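Long-range contacts in FAD-binding oxidoreductase (Gulosibacter chungangensis, PDB 7PBG), which oxidises 4-ethylphenol as a flavoprotein oxidase of the FAD-linked, PCMH-type family, carrying a covalently attached FAD: residues F283-W294 against H382-F390; F84-Y92 against W155-E164. All coordinates share one frame; numbering follows the deposited sequence.

Interaction 1 (F283-W294 against H382-F390). With FAD (flavin-adenine dinucleotide), chain C.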
loop_
_atom_site.group_PDB
_atom_site.type_symbol
_atom_site.label_atom_id
_atom_site.label_comp_id
_atom_site.label_asym_id
_atom_site.label_seq_id
_atom_site.Cartn_x
_atom_site.Cartn_y
_atom_site.Cartn_z
ATOM N N PHE A 283 23.011 16.430 14.976
ATOM C CA PHE A 283 22.101 16.686 13.837
ATOM C C PHE A 283 21.475 18.054 14.069
ATOM O O PHE A 283 21.507 18.929 13.193
ATOM C CB PHE A 283 21.131 15.515 13.713
ATOM C CG PHE A 283 20.444 15.388 12.381
ATOM C CD1 PHE A 283 19.948 14.161 12.004
ATOM C CD2 PHE A 283 20.318 16.460 11.517
ATOM C CE1 PHE A 283 19.309 14.013 10.789
ATOM C CE2 PHE A 283 19.695 16.310 10.285
ATOM C CZ PHE A 283 19.134 15.100 9.953
ATOM N N ASP A 284 20.945 18.284 15.276
ATOM C CA ASP A 284 20.307 19.593 15.538
ATOM C C ASP A 284 21.349 20.697 15.408
ATOM O O ASP A 284 21.045 21.748 14.816
ATOM C CB ASP A 284 19.613 19.649 16.902
ATOM C CG ASP A 284 18.098 19.439 16.878
ATOM O OD1 ASP A 284 17.506 19.171 15.776
ATOM O OD2 ASP A 284 17.510 19.582 17.977
ATOM N N ALA A 285 22.509 20.539 16.025
ATOM C CA ALA A 285 23.574 21.561 15.969
ATOM C C ALA A 285 23.876 21.910 14.506
ATOM O O ALA A 285 23.931 23.075 14.143
ATOM C CB ALA A 285 24.789 21.041 16.705
ATOM N N ALA A 286 23.985 20.915 13.654
ATOM C CA ALA A 286 24.404 21.151 12.252
ATOM C C ALA A 286 23.335 21.938 11.460
ATOM O O ALA A 286 23.682 22.519 10.424
ATOM C CB ALA A 286 24.741 19.834 11.630
ATOM N N CYS A 287 22.102 22.047 11.982
ATOM C CA CYS A 287 21.035 22.847 11.365
ATOM C C CYS A 287 21.103 24.317 11.739
ATOM O O CYS A 287 20.431 25.119 11.050
ATOM C CB CYS A 287 19.667 22.253 11.669
ATOM S SG CYS A 287 19.466 20.626 10.901
ATOM N N VAL A 288 21.829 24.681 12.787
ATOM C CA VAL A 288 21.818 26.059 13.348
ATOM C C VAL A 288 23.222 26.551 13.640
ATOM O O VAL A 288 23.344 27.653 14.167
ATOM C CB VAL A 288 21.009 26.158 14.642
ATOM C CG1 VAL A 288 19.532 25.975 14.363
ATOM C CG2 VAL A 288 21.548 25.210 15.698
ATOM N N SER A 289 24.234 25.813 13.223
ATOM C CA SER A 289 25.626 26.205 13.515
ATOM C C SER A 289 26.587 25.441 12.620
ATOM O O SER A 289 26.193 24.423 12.054
ATOM C CB SER A 289 25.932 25.985 14.953
ATOM O OG SER A 289 26.005 24.574 15.244
ATOM N N LYS A 290 27.846 25.855 12.647
ATOM C CA LYS A 290 28.963 25.191 11.925
ATOM C C LYS A 290 29.857 24.478 12.941
ATOM O O LYS A 290 29.862 24.822 14.126
ATOM C CB LYS A 290 29.794 26.224 11.168
ATOM C CG LYS A 290 29.049 26.934 10.062
ATOM C CD LYS A 290 29.972 27.764 9.182
ATOM C CE LYS A 290 29.253 28.284 7.954
ATOM N NZ LYS A 290 28.043 29.042 8.343
ATOM N N ARG A 291 30.545 23.456 12.470
ATOM C CA ARG A 291 31.331 22.557 13.326
ATOM C C ARG A 291 32.313 23.336 14.184
ATOM O O ARG A 291 32.479 23.018 15.355
ATOM C CB ARG A 291 32.160 21.643 12.430
ATOM C CG ARG A 291 32.658 20.402 13.151
ATOM C CD ARG A 291 33.449 19.547 12.205
ATOM N NE ARG A 291 33.710 18.186 12.719
ATOM C CZ ARG A 291 34.774 17.798 13.405
ATOM N NH1 ARG A 291 35.746 18.644 13.700
ATOM N NH2 ARG A 291 34.862 16.528 13.795
ATOM N N GLU A 292 32.989 24.331 13.587
ATOM C CA GLU A 292 34.077 25.057 14.295
ATOM C C GLU A 292 33.500 25.872 15.456
ATOM O O GLU A 292 34.314 26.278 16.352
ATOM C CB GLU A 292 34.848 25.920 13.317
ATOM C CG GLU A 292 35.778 25.060 12.471
ATOM C CD GLU A 292 36.625 25.864 11.506
ATOM O OE1 GLU A 292 37.781 25.442 11.304
ATOM O OE2 GLU A 292 36.143 26.930 10.981
ATOM N N GLU A 293 32.186 26.113 15.487
ATOM C CA GLU A 293 31.594 26.848 16.645
ATOM C C GLU A 293 31.767 25.995 17.893
ATOM O O GLU A 293 31.750 26.545 19.032
ATOM C CB GLU A 293 30.135 27.219 16.405
ATOM C CG GLU A 293 29.946 28.223 15.275
ATOM C CD GLU A 293 28.504 28.570 14.969
ATOM O OE1 GLU A 293 28.094 28.514 13.800
ATOM O OE2 GLU A 293 27.801 29.009 15.906
ATOM N N TRP A 294 31.946 24.690 17.723
ATOM C CA TRP A 294 32.007 23.723 18.840
ATOM C C TRP A 294 33.414 23.159 19.027
ATOM O O TRP A 294 33.754 22.864 20.202
ATOM C CB TRP A 294 31.008 22.582 18.599
ATOM C CG TRP A 294 29.691 23.141 18.174
ATOM C CD1 TRP A 294 29.125 23.111 16.935
ATOM C CD2 TRP A 294 28.815 23.922 19.000
ATOM N NE1 TRP A 294 27.933 23.760 16.941
ATOM C CE2 TRP A 294 27.727 24.284 18.189
ATOM C CE3 TRP A 294 28.842 24.326 20.330
ATOM C CZ2 TRP A 294 26.666 25.031 18.675
ATOM C CZ3 TRP A 294 27.812 25.103 20.802
ATOM C CH2 TRP A 294 26.731 25.446 19.988
ATOM N N HIS A 382 15.417 24.419 6.036
ATOM C CA HIS A 382 16.201 24.621 7.269
ATOM C C HIS A 382 17.354 23.615 7.342
ATOM O O HIS A 382 18.460 24.082 7.623
ATOM C CB HIS A 382 15.272 24.571 8.482
ATOM C CG HIS A 382 15.933 25.062 9.718
ATOM N ND1 HIS A 382 16.405 24.198 10.703
ATOM C CD2 HIS A 382 16.230 26.320 10.103
ATOM C CE1 HIS A 382 16.948 24.925 11.674
ATOM N NE2 HIS A 382 16.883 26.232 11.306
ATOM N N SER A 383 17.132 22.316 7.073
ATOM C CA SER A 383 18.154 21.239 7.167
ATOM C C SER A 383 19.241 21.379 6.089
ATOM O O SER A 383 20.245 20.682 6.239
ATOM C CB SER A 383 17.556 19.840 7.116
ATOM O OG SER A 383 16.473 19.772 8.019
ATOM N N ALA A 384 19.086 22.258 5.098
ATOM C CA ALA A 384 20.126 22.578 4.089
ATOM C C ALA A 384 21.353 23.211 4.777
ATOM O O ALA A 384 22.476 23.091 4.276
ATOM C CB ALA A 384 19.572 23.464 2.996
ATOM N N ALA A 385 21.206 23.767 5.964
ATOM C CA ALA A 385 22.346 24.279 6.751
ATOM C C ALA A 385 23.399 23.199 7.040
ATOM O O ALA A 385 24.582 23.542 7.242
ATOM C CB ALA A 385 21.767 24.847 8.025
ATOM N N VAL A 386 23.028 21.910 7.050
ATOM C CA VAL A 386 24.022 20.861 7.354
ATOM C C VAL A 386 25.116 20.876 6.274
ATOM O O VAL A 386 26.232 20.458 6.583
ATOM C CB VAL A 386 23.415 19.451 7.523
ATOM C CG1 VAL A 386 22.338 19.469 8.570
ATOM C CG2 VAL A 386 22.926 18.845 6.227
ATOM N N PHE A 387 24.827 21.367 5.057
ATOM C CA PHE A 387 25.803 21.459 3.931
ATOM C C PHE A 387 26.920 22.461 4.264
ATOM O O PHE A 387 27.964 22.486 3.588
ATOM C CB PHE A 387 25.135 21.838 2.595
ATOM C CG PHE A 387 23.986 20.964 2.187
ATOM C CD1 PHE A 387 23.999 19.622 2.503
ATOM C CD2 PHE A 387 22.887 21.476 1.517
ATOM C CE1 PHE A 387 22.924 18.816 2.194
ATOM C CE2 PHE A 387 21.847 20.647 1.137
ATOM C CZ PHE A 387 21.862 19.316 1.495
ATOM N N ASP A 388 26.689 23.322 5.248
ATOM C CA ASP A 388 27.646 24.386 5.618
ATOM C C ASP A 388 28.343 24.000 6.916
ATOM O O ASP A 388 29.141 24.799 7.407
ATOM C CB ASP A 388 26.976 25.768 5.725
ATOM C CG ASP A 388 26.407 26.266 4.410
ATOM O OD1 ASP A 388 27.019 26.005 3.366
ATOM O OD2 ASP A 388 25.318 26.842 4.443
ATOM N N TRP A 389 28.093 22.801 7.459
ATOM C CA TRP A 389 28.714 22.384 8.748
ATOM C C TRP A 389 30.229 22.537 8.678
ATOM O O TRP A 389 30.845 22.974 9.652
ATOM C CB TRP A 389 28.328 20.932 8.986
ATOM C CG TRP A 389 28.815 20.279 10.234
ATOM C CD1 TRP A 389 29.576 19.152 10.274
ATOM C CD2 TRP A 389 28.508 20.595 11.601
ATOM N NE1 TRP A 389 29.808 18.774 11.552
ATOM C CE2 TRP A 389 29.115 19.595 12.394
ATOM C CE3 TRP A 389 27.745 21.577 12.240
ATOM C CZ2 TRP A 389 29.010 19.595 13.777
ATOM C CZ3 TRP A 389 27.640 21.588 13.611
ATOM C CH2 TRP A 389 28.280 20.596 14.363
ATOM N N PHE A 390 30.786 22.152 7.532
ATOM C CA PHE A 390 32.143 22.534 7.086
ATOM C C PHE A 390 32.081 22.667 5.568
ATOM O O PHE A 390 31.120 22.218 4.931
ATOM C CB PHE A 390 33.171 21.523 7.594
ATOM C CG PHE A 390 32.877 20.093 7.224
ATOM C CD1 PHE A 390 33.070 19.669 5.925
ATOM C CD2 PHE A 390 32.423 19.190 8.169
ATOM C CE1 PHE A 390 32.838 18.346 5.584
ATOM C CE2 PHE A 390 32.126 17.886 7.822
ATOM C CZ PHE A 390 32.357 17.459 6.531
HETATM P PA FAD C . 14.289 12.600 -7.942
HETATM O O1A FAD C . 15.775 12.736 -7.856
HETATM O O2A FAD C . 13.561 13.331 -9.043
HETATM O O5B FAD C . 13.953 11.073 -8.079
HETATM C C5B FAD C . 14.589 10.089 -7.276
HETATM C C4B FAD C . 14.600 8.798 -8.058
HETATM O O4B FAD C . 13.241 8.325 -8.287
HETATM C C3B FAD C . 15.210 8.869 -9.468
HETATM O O3B FAD C . 16.631 8.774 -9.425
HETATM C C2B FAD C . 14.482 7.729 -10.199
HETATM O O2B FAD C . 15.104 6.498 -9.880
HETATM C C1B FAD C . 13.080 7.839 -9.609
HETATM N N9A FAD C . 12.198 8.730 -10.316
HETATM C C8A FAD C . 11.909 10.012 -9.968
HETATM N N7A FAD C . 11.061 10.564 -10.784
HETATM C C5A FAD C . 10.825 9.619 -11.755
HETATM C C6A FAD C . 9.972 9.605 -12.862
HETATM N N6A FAD C . 9.244 10.663 -13.240
HETATM N N1A FAD C . 9.965 8.482 -13.617
HETATM C C2A FAD C . 10.713 7.421 -13.219
HETATM N N3A FAD C . 11.523 7.314 -12.174
HETATM C C4A FAD C . 11.533 8.467 -11.475
HETATM N N1 FAD C . 14.426 12.024 1.827
HETATM C C2 FAD C . 13.253 11.731 2.359
HETATM O O2 FAD C . 12.457 10.947 1.779
HETATM N N3 FAD C . 12.826 12.323 3.491
HETATM C C4 FAD C . 13.602 13.186 4.209
HETATM O O4 FAD C . 13.128 13.759 5.209
HETATM C C4X FAD C . 14.858 13.488 3.716
HETATM N N5 FAD C . 15.607 14.301 4.412
HETATM C C5X FAD C . 16.845 14.591 3.892
HETATM C C6 FAD C . 17.658 15.482 4.607
HETATM C C7 FAD C . 18.894 15.878 4.135
HETATM C C7M FAD C . 19.726 16.856 4.938
HETATM C C8 FAD C . 19.332 15.373 2.892
HETATM C C8M FAD C . 20.665 15.772 2.338
HETATM C C9 FAD C . 18.556 14.469 2.196
HETATM C C9A FAD C . 17.290 14.064 2.659
HETATM N N10 FAD C . 16.457 13.202 1.953
HETATM C C10 FAD C . 15.201 12.894 2.456
HETATM C "C1'" FAD C . 16.822 12.676 0.612
HETATM C "C2'" FAD C . 16.361 13.577 -0.544
HETATM O "O2'" FAD C . 16.620 14.992 -0.248
HETATM C "C3'" FAD C . 14.858 13.497 -0.882
HETATM O "O3'" FAD C . 14.427 12.159 -0.865
HETATM C "C4'" FAD C . 14.444 14.126 -2.219
HETATM O "O4'" FAD C . 13.055 14.490 -2.182
HETATM C "C5'" FAD C . 14.704 13.187 -3.365
HETATM O "O5'" FAD C . 15.014 13.893 -4.574
HETATM P P FAD C . 13.878 14.290 -5.623
HETATM O O1P FAD C . 14.404 15.403 -6.480
HETATM O O2P FAD C . 12.635 14.534 -4.828
HETATM O O3P FAD C . 13.679 12.971 -6.504
HETATM O O HOH W 1 26.014 24.724 9.245
HETATM O O HOH W 2 33.124 24.311 10.573
#

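Interaction 2 (F84-Y92 against W155-E164). With FAD (flavin-adenine dinucleotide), chain C.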
loop_
_atom_site.group_PDB
_atom_site.type_symbol
_atom_site.label_atom_id
_atom_site.label_comp_id
_atom_site.label_asym_id
_atom_site.label_seq_id
_atom_site.Cartn_x
_atom_site.Cartn_y
_atom_site.Cartn_z
ATOM N N PHE A 84 14.180 11.173 -14.148
ATOM C CA PHE A 84 13.917 11.631 -12.770
ATOM C C PHE A 84 13.090 12.888 -12.874
ATOM O O PHE A 84 12.966 13.485 -13.945
ATOM C CB PHE A 84 15.240 11.873 -12.026
ATOM C CG PHE A 84 16.279 12.665 -12.776
ATOM C CD1 PHE A 84 16.259 14.061 -12.832
ATOM C CD2 PHE A 84 17.250 12.003 -13.503
ATOM C CE1 PHE A 84 17.206 14.753 -13.570
ATOM C CE2 PHE A 84 18.185 12.705 -14.244
ATOM C CZ PHE A 84 18.171 14.072 -14.272
ATOM N N SER A 85 12.518 13.240 -11.746
ATOM C CA SER A 85 11.598 14.379 -11.625
ATOM C C SER A 85 12.366 15.665 -11.360
ATOM O O SER A 85 12.300 16.575 -12.215
ATOM C CB SER A 85 10.570 14.063 -10.594
ATOM O OG SER A 85 9.791 12.980 -11.024
ATOM N N GLY A 86 12.931 15.800 -10.161
ATOM C CA GLY A 86 13.733 16.953 -9.750
ATOM C C GLY A 86 15.217 16.669 -9.875
ATOM O O GLY A 86 15.985 17.636 -10.105
ATOM N N GLY A 87 15.620 15.416 -9.718
ATOM C CA GLY A 87 17.046 15.041 -9.753
ATOM C C GLY A 87 17.828 15.517 -8.533
ATOM O O GLY A 87 19.036 15.716 -8.639
ATOM N N ARG A 88 17.154 15.785 -7.422
ATOM C CA ARG A 88 17.799 16.212 -6.166
ATOM C C ARG A 88 17.832 15.066 -5.146
ATOM O O ARG A 88 17.719 15.355 -3.934
ATOM C CB ARG A 88 17.122 17.492 -5.671
ATOM C CG ARG A 88 17.224 18.625 -6.681
ATOM C CD ARG A 88 16.537 19.899 -6.271
ATOM N NE ARG A 88 16.616 20.887 -7.339
ATOM C CZ ARG A 88 15.842 20.935 -8.424
ATOM N NH1 ARG A 88 14.832 20.094 -8.592
ATOM N NH2 ARG A 88 16.073 21.860 -9.342
ATOM N N ASN A 89 18.105 13.844 -5.597
ATOM C CA ASN A 89 18.153 12.652 -4.701
ATOM C C ASN A 89 19.502 12.639 -3.956
ATOM O O ASN A 89 20.205 11.630 -4.007
ATOM C CB ASN A 89 17.845 11.407 -5.508
ATOM C CG ASN A 89 17.399 10.228 -4.663
ATOM O OD1 ASN A 89 16.831 10.407 -3.570
ATOM N ND2 ASN A 89 17.640 9.028 -5.159
ATOM N N LEU A 90 19.829 13.743 -3.277
ATOM C CA LEU A 90 21.082 13.909 -2.532
ATOM C C LEU A 90 21.178 12.818 -1.481
ATOM O O LEU A 90 20.176 12.572 -0.758
ATOM C CB LEU A 90 21.117 15.287 -1.881
ATOM C CG LEU A 90 21.190 16.447 -2.864
ATOM C CD1 LEU A 90 21.129 17.718 -2.062
ATOM C CD2 LEU A 90 22.432 16.396 -3.742
ATOM N N GLY A 91 22.358 12.209 -1.405
ATOM C CA GLY A 91 22.674 11.123 -0.472
ATOM C C GLY A 91 22.426 9.753 -1.054
ATOM O O GLY A 91 22.790 8.742 -0.369
ATOM N N TYR A 92 21.852 9.706 -2.281
ATOM C CA TYR A 92 21.466 8.453 -2.961
ATOM C C TYR A 92 21.932 8.513 -4.413
ATOM O O TYR A 92 21.608 7.592 -5.163
ATOM C CB TYR A 92 19.960 8.222 -2.831
ATOM C CG TYR A 92 19.520 8.054 -1.393
ATOM C CD1 TYR A 92 19.728 6.878 -0.676
ATOM C CD2 TYR A 92 18.729 9.019 -0.823
ATOM C CE1 TYR A 92 19.278 6.754 0.641
ATOM C CE2 TYR A 92 18.265 8.910 0.474
ATOM C CZ TYR A 92 18.478 7.737 1.184
ATOM O OH TYR A 92 18.012 7.695 2.457
ATOM N N TRP A 155 12.736 21.701 -2.027
ATOM C CA TRP A 155 13.023 21.487 -3.463
ATOM C C TRP A 155 12.788 20.030 -3.867
ATOM O O TRP A 155 12.923 19.747 -5.089
ATOM C CB TRP A 155 14.480 21.886 -3.788
ATOM C CG TRP A 155 15.571 21.213 -3.015
ATOM C CD1 TRP A 155 15.838 19.868 -2.878
ATOM C CD2 TRP A 155 16.646 21.889 -2.318
ATOM N NE1 TRP A 155 16.996 19.671 -2.184
ATOM C CE2 TRP A 155 17.484 20.887 -1.775
ATOM C CE3 TRP A 155 16.959 23.231 -2.074
ATOM C CZ2 TRP A 155 18.629 21.189 -1.036
ATOM C CZ3 TRP A 155 18.074 23.529 -1.310
ATOM C CH2 TRP A 155 18.911 22.525 -0.831
ATOM N N GLY A 156 12.517 19.135 -2.922
ATOM C CA GLY A 156 12.160 17.740 -3.236
ATOM C C GLY A 156 10.945 17.686 -4.147
ATOM O O GLY A 156 10.033 18.514 -3.996
ATOM N N SER A 157 10.942 16.803 -5.136
ATOM C CA SER A 157 9.792 16.529 -6.038
ATOM C C SER A 157 8.719 15.678 -5.352
ATOM O O SER A 157 9.035 14.576 -4.782
ATOM C CB SER A 157 10.261 15.855 -7.321
ATOM O OG SER A 157 9.163 15.295 -8.003
ATOM N N VAL A 158 7.466 16.118 -5.349
ATOM C CA VAL A 158 6.381 15.299 -4.730
ATOM C C VAL A 158 6.424 13.913 -5.345
ATOM O O VAL A 158 6.443 12.883 -4.595
ATOM C CB VAL A 158 5.028 16.004 -4.885
ATOM C CG1 VAL A 158 3.878 15.195 -4.283
ATOM C CG2 VAL A 158 5.084 17.401 -4.332
ATOM N N MET A 159 6.565 13.865 -6.662
ATOM C CA MET A 159 6.575 12.592 -7.419
ATOM C C MET A 159 7.882 11.845 -7.192
ATOM O O MET A 159 7.889 10.589 -6.907
ATOM C CB MET A 159 6.385 12.878 -8.903
ATOM C CG MET A 159 6.383 11.637 -9.699
ATOM S SD MET A 159 6.330 11.937 -11.472
ATOM C CE MET A 159 4.662 12.586 -11.602
ATOM N N GLY A 160 8.995 12.548 -7.375
ATOM C CA GLY A 160 10.316 11.898 -7.322
ATOM C C GLY A 160 10.582 11.285 -5.961
ATOM O O GLY A 160 11.057 10.151 -5.850
ATOM N N ASN A 161 10.228 11.995 -4.886
ATOM C CA ASN A 161 10.442 11.469 -3.529
ATOM C C ASN A 161 9.616 10.185 -3.390
ATOM O O ASN A 161 10.108 9.192 -2.835
ATOM C CB ASN A 161 10.056 12.547 -2.521
ATOM C CG ASN A 161 10.238 12.066 -1.110
ATOM O OD1 ASN A 161 9.362 11.361 -0.565
ATOM N ND2 ASN A 161 11.357 12.444 -0.524
ATOM N N THR A 162 8.362 10.216 -3.843
ATOM C CA THR A 162 7.444 9.068 -3.767
ATOM C C THR A 162 8.097 7.873 -4.441
ATOM O O THR A 162 7.953 6.757 -3.877
ATOM C CB THR A 162 6.053 9.425 -4.298
ATOM O OG1 THR A 162 5.518 10.481 -3.502
ATOM C CG2 THR A 162 5.095 8.274 -4.212
ATOM N N MET A 163 8.675 8.073 -5.622
ATOM C CA MET A 163 9.241 6.943 -6.416
ATOM C C MET A 163 10.422 6.298 -5.677
ATOM O O MET A 163 10.788 5.149 -6.038
ATOM C CB MET A 163 9.739 7.372 -7.789
ATOM C CG MET A 163 8.782 8.167 -8.600
ATOM S SD MET A 163 7.585 7.161 -9.412
ATOM C CE MET A 163 8.498 6.191 -10.623
ATOM N N GLU A 164 11.012 6.964 -4.685
ATOM C CA GLU A 164 12.086 6.404 -3.834
ATOM C C GLU A 164 11.534 5.829 -2.523
ATOM O O GLU A 164 12.340 5.483 -1.664
ATOM C CB GLU A 164 13.119 7.488 -3.500
ATOM C CG GLU A 164 14.103 7.666 -4.630
ATOM C CD GLU A 164 15.164 6.568 -4.669
ATOM O OE1 GLU A 164 15.059 5.680 -5.565
ATOM O OE2 GLU A 164 16.119 6.613 -3.823
HETATM P PA FAD C . 14.289 12.600 -7.942
HETATM O O1A FAD C . 15.775 12.736 -7.856
HETATM O O2A FAD C . 13.561 13.331 -9.043
HETATM O O5B FAD C . 13.953 11.073 -8.079
HETATM C C5B FAD C . 14.589 10.089 -7.276
HETATM C C4B FAD C . 14.600 8.798 -8.058
HETATM O O4B FAD C . 13.241 8.325 -8.287
HETATM C C3B FAD C . 15.210 8.869 -9.468
HETATM O O3B FAD C . 16.631 8.774 -9.425
HETATM C C2B FAD C . 14.482 7.729 -10.199
HETATM O O2B FAD C . 15.104 6.498 -9.880
HETATM C C1B FAD C . 13.080 7.839 -9.609
HETATM N N9A FAD C . 12.198 8.730 -10.316
HETATM C C8A FAD C . 11.909 10.012 -9.968
HETATM N N7A FAD C . 11.061 10.564 -10.784
HETATM C C5A FAD C . 10.825 9.619 -11.755
HETATM C C6A FAD C . 9.972 9.605 -12.862
HETATM N N6A FAD C . 9.244 10.663 -13.240
HETATM N N1A FAD C . 9.965 8.482 -13.617
HETATM C C2A FAD C . 10.713 7.421 -13.219
HETATM N N3A FAD C . 11.523 7.314 -12.174
HETATM C C4A FAD C . 11.533 8.467 -11.475
HETATM N N1 FAD C . 14.426 12.024 1.827
HETATM C C2 FAD C . 13.253 11.731 2.359
HETATM O O2 FAD C . 12.457 10.947 1.779
HETATM N N3 FAD C . 12.826 12.323 3.491
HETATM C C4 FAD C . 13.602 13.186 4.209
HETATM O O4 FAD C . 13.128 13.759 5.209
HETATM C C4X FAD C . 14.858 13.488 3.716
HETATM N N5 FAD C . 15.607 14.301 4.412
HETATM C C5X FAD C . 16.845 14.591 3.892
HETATM C C6 FAD C . 17.658 15.482 4.607
HETATM C C7 FAD C . 18.894 15.878 4.135
HETATM C C7M FAD C . 19.726 16.856 4.938
HETATM C C8 FAD C . 19.332 15.373 2.892
HETATM C C8M FAD C . 20.665 15.772 2.338
HETATM C C9 FAD C . 18.556 14.469 2.196
HETATM C C9A FAD C . 17.290 14.064 2.659
HETATM N N10 FAD C . 16.457 13.202 1.953
HETATM C C10 FAD C . 15.201 12.894 2.456
HETATM C "C1'" FAD C . 16.822 12.676 0.612
HETATM C "C2'" FAD C . 16.361 13.577 -0.544
HETATM O "O2'" FAD C . 16.620 14.992 -0.248
HETATM C "C3'" FAD C . 14.858 13.497 -0.882
HETATM O "O3'" FAD C . 14.427 12.159 -0.865
HETATM C "C4'" FAD C . 14.444 14.126 -2.219
HETATM O "O4'" FAD C . 13.055 14.490 -2.182
HETATM C "C5'" FAD C . 14.704 13.187 -3.365
HETATM O "O5'" FAD C . 15.014 13.893 -4.574
HETATM P P FAD C . 13.878 14.290 -5.623
HETATM O O1P FAD C . 14.404 15.403 -6.480
HETATM O O2P FAD C . 12.635 14.534 -4.828
HETATM O O3P FAD C . 13.679 12.971 -6.504
HETATM O O HOH W 3 13.735 18.071 -6.807
HETATM O O HOH W 4 17.663 17.070 -1.774
#

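Interaction 1 (F283-W294 against H382-F390)
The indole of Trp389 lies between the last part of helix 281-288, with Ala286 on one face, and the following turn, with Arg291 on the other. The methyl carbon CB of Ala286 stands 4.0 Å from the centroid of the six-membered ring of Trp389, a CH-pi contact offset toward the rim. Over the opposite face, Arg291 CB lies 3.8 Å from the centroid of the five-membered ring of Trp389, only 16° off the ring normal. Between these faces the carbonyl O of Ser289 meets the ring edge in plane, 3.2 Å from Trp389 CE3, and Trp294 comes rim to rim, its CD1 against CH2 of Trp389. A chi1 of -179° swings the Trp389 ring out against 283-294, and the carbonyl of the same residue takes the N-H of Arg291: Arg291 N donates to Trp389 O at 2.9 Å, nearly straight (170°) and on a lone pair in the carbonyl plane. Here the C-terminal end of helix 281-288 and the turn after it pack on the 3-10 segment 382-388 that leads to strand 393-402, the strand bearing His395, to which FAD is covalently bound. Losing the indole to an alanine here is likely to open a gap between Ala286 and Arg291 and to leave Asp426, which accepts from Trp389 NE1 and pairs with Arg291 NE, without one of its donors. Farther along, Cys287 SG rests 3.9 Å from Val386 CG1, and the edge of the His382 imidazole receives Val288 CG1; the NE2 of His382 is bonded to Glu366. A water lies within hydrogen-bonding distance of both Ser289 O and Ala385 O. Phe387 turns its ring edge to the flavin methyl C8M, 3.8 Å from Phe387 CE1.

Interaction 2 (F84-Y92 against W155-E164)
The pyrophosphate-binding loop of the PCMH-type FAD domain, 84-92, meets the N-terminal end of helix 158-163 around the cofactor, and the two segments touch through a few side chains while sharing the phosphates. Ser85 CB lies 3.2 Å from OG of Ser157, the N-cap residue, whose OG takes the N-H of Gly160 in a straight capping bond (169°). The hydroxyl of Ser85 is directed to the adenine instead, donating to FAD N7A at 2.7 Å, with Met159 SD packed beside it. Backbone N-H groups hold the phosphates: Gly86 and Gly87 both donate to FAD O2A, Arg88 N to O1P, and Ser157 N to O2P at 2.8 Å, while Asn161 ND2 reaches FAD O4' and the flavin O2. Gly86 and Gly160 suit this closeness, since a CB on either would run into a phosphate oxygen. The extended chain of Arg88 crosses the indole of Trp155 at a slant, its CD 3.5 Å from Trp155 CD1, and its NH1 reaches a water that also bonds Trp155 O and FAD O1P. A second water, in the plane of the indole, accepts from Trp155 NE1, donates to Arg88 O and is bonded to FAD O2'. At the far end Asn89 ND2 donates to Glu164 OE2 at 3.2 Å, meeting it from above the carboxylate plane, with amide and carboxylate 79° apart. A chi1 of -160° carries the Asn89 amide to this carboxylate, which is salt-bridged to Arg477 and Lys518; Asn89 OD1 accepts from Arg477 NH2, so Arg477 holds both residues. Around the contact, loop 84-92 follows strand 81-84, while helix 158-163 packs on strand 226-237 through Met159 and Thr162 and on helix 132-142 through Val158.

Overall arrangement
Both contacts are largely buried, but the centre of interaction 2 is about 7 Å from that of the chain and the centre of interaction 1 about 20 Å; Lys290 and Asp388 in the one at 20 Å and Arg88 in the other reach the surface. Each has a single direct hydrogen bond between its segments. Interaction 1 is otherwise mainly apolar and aromatic, whereas interaction 2 buries less surface and is dominated by backbone N-H groups on the FAD phosphates and waters shared with the phosphate and the ribityl chain. They involve different elements, yet meet directly: Phe387 packs on Trp155 and Leu90, and Ala384 on Trp155. FAD touches both, through its flavin methyls in interaction 1 and chiefly its pyrophosphate in interaction 2.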